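Local coordinates for protein 11R-lipoxygenase (Gersemia fruticosa, PDB 3VF1) that probably catalyses the calcium-dependent, iron-based insertion of molecular oxygen into polyunsaturated fatty acids as an 11R-lipoxygenase, at residues 160-172 and 179-193. Numbering follows the deposited sequence.
Sequences ENKKLYKWGTDPR and GFVDAEEPKSLPKDV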
# COMPACT_ATOMS: atom_id res chain seq x y z
N GLU A 160 -21.26 0.17 18.57
CA GLU A 160 -20.27 -0.56 19.35
C GLU A 160 -18.87 -0.34 18.78
O GLU A 160 -17.91 -0.11 19.52
CB GLU A 160 -20.59 -2.05 19.37
CG GLU A 160 -21.82 -2.41 20.19
CD GLU A 160 -22.17 -3.89 20.10
OE1 GLU A 160 -21.78 -4.53 19.10
OE2 GLU A 160 -22.82 -4.40 21.03
N ASN A 161 -18.76 -0.41 17.45
CA ASN A 161 -17.47 -0.27 16.78
C ASN A 161 -16.84 1.10 16.98
O ASN A 161 -15.62 1.21 17.11
CB ASN A 161 -17.61 -0.57 15.29
CG ASN A 161 -17.75 -2.06 15.00
OD1 ASN A 161 -17.30 -2.90 15.78
ND2 ASN A 161 -18.37 -2.39 13.87
N LYS A 162 -17.66 2.15 17.01
CA LYS A 162 -17.15 3.50 17.21
C LYS A 162 -16.36 3.62 18.51
O LYS A 162 -15.51 4.50 18.65
CB LYS A 162 -18.29 4.52 17.22
CG LYS A 162 -18.69 5.02 15.84
CD LYS A 162 -19.48 6.32 15.95
CE LYS A 162 -19.92 6.84 14.59
NZ LYS A 162 -20.94 5.96 13.95
N LYS A 163 -16.63 2.73 19.45
CA LYS A 163 -15.97 2.77 20.75
C LYS A 163 -14.60 2.11 20.70
O LYS A 163 -13.73 2.41 21.53
CB LYS A 163 -16.84 2.08 21.81
CG LYS A 163 -18.21 2.72 21.98
CD LYS A 163 -19.02 2.02 23.06
CE LYS A 163 -20.37 2.69 23.27
NZ LYS A 163 -21.18 2.01 24.32
N LEU A 164 -14.41 1.22 19.74
CA LEU A 164 -13.15 0.50 19.60
C LEU A 164 -12.20 1.18 18.62
O LEU A 164 -10.98 1.09 18.75
CB LEU A 164 -13.41 -0.93 19.13
CG LEU A 164 -14.25 -1.80 20.08
CD1 LEU A 164 -14.51 -3.17 19.46
CD2 LEU A 164 -13.56 -1.94 21.43
N TYR A 165 -12.77 1.87 17.63
CA TYR A 165 -11.97 2.49 16.57
C TYR A 165 -12.13 4.00 16.57
O TYR A 165 -12.97 4.55 15.86
CB TYR A 165 -12.38 1.91 15.21
CG TYR A 165 -12.19 0.41 15.12
CD1 TYR A 165 -10.95 -0.14 14.81
CD2 TYR A 165 -13.24 -0.46 15.36
CE1 TYR A 165 -10.77 -1.51 14.73
CE2 TYR A 165 -13.07 -1.83 15.28
CZ TYR A 165 -11.84 -2.35 14.96
OH TYR A 165 -11.66 -3.71 14.88
N LYS A 166 -11.30 4.68 17.37
CA LYS A 166 -11.33 6.13 17.47
C LYS A 166 -10.24 6.74 16.60
O LYS A 166 -9.32 6.05 16.18
CB LYS A 166 -11.12 6.56 18.92
CG LYS A 166 -12.00 5.84 19.93
CD LYS A 166 -13.20 6.68 20.34
CE LYS A 166 -14.01 7.13 19.14
NZ LYS A 166 -15.35 7.65 19.54
N TRP A 167 -10.35 8.04 16.34
CA TRP A 167 -9.30 8.76 15.63
C TRP A 167 -8.16 9.11 16.59
O TRP A 167 -8.37 9.79 17.59
CB TRP A 167 -9.85 10.04 14.99
CG TRP A 167 -10.83 9.79 13.89
CD1 TRP A 167 -12.18 9.99 13.92
CD2 TRP A 167 -10.53 9.28 12.58
NE1 TRP A 167 -12.74 9.65 12.72
CE2 TRP A 167 -11.75 9.21 11.88
CE3 TRP A 167 -9.36 8.89 11.93
CZ2 TRP A 167 -11.83 8.76 10.56
CZ3 TRP A 167 -9.44 8.44 10.63
CH2 TRP A 167 -10.67 8.37 9.96
N GLY A 168 -6.96 8.65 16.27
CA GLY A 168 -5.80 8.86 17.11
C GLY A 168 -5.46 10.33 17.33
O GLY A 168 -5.75 11.18 16.48
N THR A 169 -4.84 10.62 18.47
CA THR A 169 -4.41 11.97 18.79
C THR A 169 -2.94 12.02 19.18
O THR A 169 -2.47 13.01 19.75
CB THR A 169 -5.25 12.57 19.95
OG1 THR A 169 -5.30 11.63 21.03
CG2 THR A 169 -6.66 12.88 19.48
N ASP A 170 -2.21 10.94 18.88
CA ASP A 170 -0.77 10.90 19.12
C ASP A 170 -0.12 12.19 18.61
O ASP A 170 -0.07 12.42 17.41
CB ASP A 170 -0.16 9.69 18.41
CG ASP A 170 1.33 9.54 18.69
OD1 ASP A 170 1.96 10.51 19.14
OD2 ASP A 170 1.86 8.43 18.44
N PRO A 171 0.39 13.02 19.54
CA PRO A 171 0.91 14.34 19.16
C PRO A 171 1.98 14.29 18.07
O PRO A 171 2.13 15.26 17.32
CB PRO A 171 1.51 14.87 20.47
CG PRO A 171 1.70 13.68 21.34
CD PRO A 171 0.60 12.73 20.96
N ARG A 172 2.70 13.18 17.98
CA ARG A 172 3.74 13.04 16.97
C ARG A 172 3.18 13.16 15.55
O ARG A 172 3.89 13.57 14.63
CB ARG A 172 4.46 11.70 17.11
CG ARG A 172 5.31 11.56 18.36
CD ARG A 172 6.04 10.23 18.40
NE ARG A 172 5.11 9.10 18.39
CZ ARG A 172 5.47 7.82 18.32
NH1 ARG A 172 6.75 7.49 18.25
NH2 ARG A 172 4.55 6.87 18.33
N GLY A 179 -5.61 11.41 9.05
CA GLY A 179 -6.07 10.83 10.30
C GLY A 179 -5.59 9.40 10.42
O GLY A 179 -5.18 8.79 9.43
N PHE A 180 -5.63 8.86 11.62
CA PHE A 180 -5.19 7.49 11.86
C PHE A 180 -5.92 6.88 13.05
O PHE A 180 -6.55 7.60 13.82
CB PHE A 180 -3.67 7.46 12.09
CG PHE A 180 -3.21 8.37 13.19
CD1 PHE A 180 -3.09 9.73 12.98
CD2 PHE A 180 -2.87 7.85 14.44
CE1 PHE A 180 -2.66 10.57 14.00
CE2 PHE A 180 -2.43 8.69 15.45
CZ PHE A 180 -2.33 10.05 15.23
N VAL A 181 -5.84 5.56 13.18
CA VAL A 181 -6.51 4.87 14.27
C VAL A 181 -5.80 5.14 15.59
O VAL A 181 -4.58 5.35 15.61
CB VAL A 181 -6.56 3.35 14.04
CG1 VAL A 181 -5.17 2.74 14.21
CG2 VAL A 181 -7.54 2.69 14.99
N ASP A 182 -6.55 5.14 16.68
CA ASP A 182 -5.98 5.32 18.01
C ASP A 182 -5.51 3.97 18.55
O ASP A 182 -6.33 3.13 18.93
CB ASP A 182 -7.01 5.93 18.95
CG ASP A 182 -6.46 6.18 20.35
OD1 ASP A 182 -5.35 5.67 20.64
OD2 ASP A 182 -7.13 6.86 21.14
N ALA A 183 -4.20 3.79 18.60
CA ALA A 183 -3.61 2.56 19.12
C ALA A 183 -2.15 2.81 19.48
O ALA A 183 -1.40 3.37 18.70
CB ALA A 183 -3.72 1.44 18.11
N GLU A 184 -1.76 2.39 20.68
CA GLU A 184 -0.40 2.61 21.16
C GLU A 184 0.56 1.61 20.53
O GLU A 184 1.71 1.95 20.23
CB GLU A 184 -0.35 2.50 22.68
CG GLU A 184 1.00 2.86 23.28
CD GLU A 184 0.98 2.93 24.79
OE1 GLU A 184 -0.13 2.91 25.37
OE2 GLU A 184 2.06 3.01 25.41
N GLU A 185 0.09 0.39 20.34
CA GLU A 185 0.89 -0.66 19.72
C GLU A 185 -0.00 -1.60 18.92
O GLU A 185 -1.22 -1.57 19.05
CB GLU A 185 1.64 -1.46 20.79
CG GLU A 185 2.48 -0.61 21.74
CD GLU A 185 3.31 -1.46 22.69
OE1 GLU A 185 3.47 -2.67 22.42
OE2 GLU A 185 3.78 -0.92 23.71
N PRO A 186 0.61 -2.45 18.07
CA PRO A 186 -0.19 -3.41 17.30
C PRO A 186 -1.06 -4.29 18.20
O PRO A 186 -2.15 -4.68 17.80
CB PRO A 186 0.87 -4.25 16.59
CG PRO A 186 2.05 -3.36 16.48
CD PRO A 186 2.04 -2.51 17.72
N LYS A 187 -0.57 -4.59 19.40
CA LYS A 187 -1.30 -5.45 20.33
C LYS A 187 -2.51 -4.76 20.95
O LYS A 187 -3.48 -5.42 21.32
CB LYS A 187 -0.36 -5.95 21.44
CG LYS A 187 0.57 -7.07 21.02
CD LYS A 187 -0.20 -8.34 20.71
CE LYS A 187 0.73 -9.52 20.47
NZ LYS A 187 -0.03 -10.78 20.20
N SER A 188 -2.45 -3.44 21.08
CA SER A 188 -3.54 -2.69 21.68
C SER A 188 -4.71 -2.50 20.72
O SER A 188 -5.70 -1.85 21.06
CB SER A 188 -3.04 -1.33 22.18
OG SER A 188 -2.47 -0.57 21.14
N LEU A 189 -4.59 -3.06 19.52
CA LEU A 189 -5.68 -3.03 18.55
C LEU A 189 -6.64 -4.19 18.79
O LEU A 189 -6.26 -5.21 19.36
CB LEU A 189 -5.14 -3.12 17.13
CG LEU A 189 -4.47 -1.88 16.54
CD1 LEU A 189 -3.77 -2.23 15.23
CD2 LEU A 189 -5.48 -0.77 16.32
N PRO A 190 -7.90 -4.03 18.36
CA PRO A 190 -8.85 -5.15 18.38
C PRO A 190 -8.29 -6.35 17.64
O PRO A 190 -7.66 -6.19 16.59
CB PRO A 190 -10.07 -4.58 17.65
CG PRO A 190 -9.99 -3.11 17.88
CD PRO A 190 -8.53 -2.78 17.89
N LYS A 191 -8.51 -7.55 18.18
CA LYS A 191 -7.92 -8.76 17.61
C LYS A 191 -8.25 -8.92 16.13
O LYS A 191 -7.46 -9.47 15.37
CB LYS A 191 -8.39 -9.99 18.39
CG LYS A 191 -7.37 -11.11 18.46
CD LYS A 191 -7.90 -12.29 19.27
CE LYS A 191 -6.76 -13.16 19.80
NZ LYS A 191 -5.92 -13.74 18.71
N ASP A 192 -9.42 -8.43 15.73
CA ASP A 192 -9.89 -8.61 14.36
C ASP A 192 -9.03 -7.89 13.32
O ASP A 192 -9.05 -8.24 12.14
CB ASP A 192 -11.34 -8.15 14.23
CG ASP A 192 -12.33 -9.15 14.80
OD1 ASP A 192 -12.08 -10.37 14.67
OD2 ASP A 192 -13.35 -8.72 15.37
N VAL A 193 -8.28 -6.88 13.75
CA VAL A 193 -7.44 -6.11 12.82
C VAL A 193 -5.96 -6.17 13.19
O VAL A 193 -5.18 -5.32 12.78
CB VAL A 193 -7.88 -4.64 12.76
CG1 VAL A 193 -9.33 -4.54 12.30
CG2 VAL A 193 -7.69 -3.96 14.11
O HOH W 1 -13.62 -5.44 16.14
O HOH W 2 -6.29 10.77 13.76
O HOH W 3 -3.61 8.13 19.60
O HOH W 4 -0.14 6.12 17.06
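A single antiparallel bridge between Trp167 and Val181, a non-hydrogen-bonded pair, ties the chain leaving helix 148-164 to the later part of the same long connection, beside helix 369-410, which carries the iron ligands His392 and His397. Two backbone bonds frame it: Gly168 N donates to Phe180 O at 2.7 Å, nearly straight (166°), and Asp182 N donates to Lys166 O at 3.0 Å. A water extends the pairing by joining Gly168 O to Phe180 N. Gly168 CA sits over one face of the Phe180 ring, 4.2 Å from the centroid, a CH-pi contact. Farther back, Tyr165 CG stands anti to its carbonyl carbon (chi1 -59°), and the ring reaches Pro190, whose CG lies 3.5 Å from Tyr165 CZ. Val193 CG2 meets the ring edge, 4.0 Å from Tyr165 CE1, while Trp408 stacks on the ring. The phenol OH shares a water with Asp192 OD2, the latter link weak; OD1 is held by Trp126 N. With an alanine in place of Tyr165, Pro190 and Val193 would probably face a gap and Trp408 would lose its stacking partner. Two backbone bonds thus hold the crossing, while the Tyr165 ring links this connection to helix 369-410.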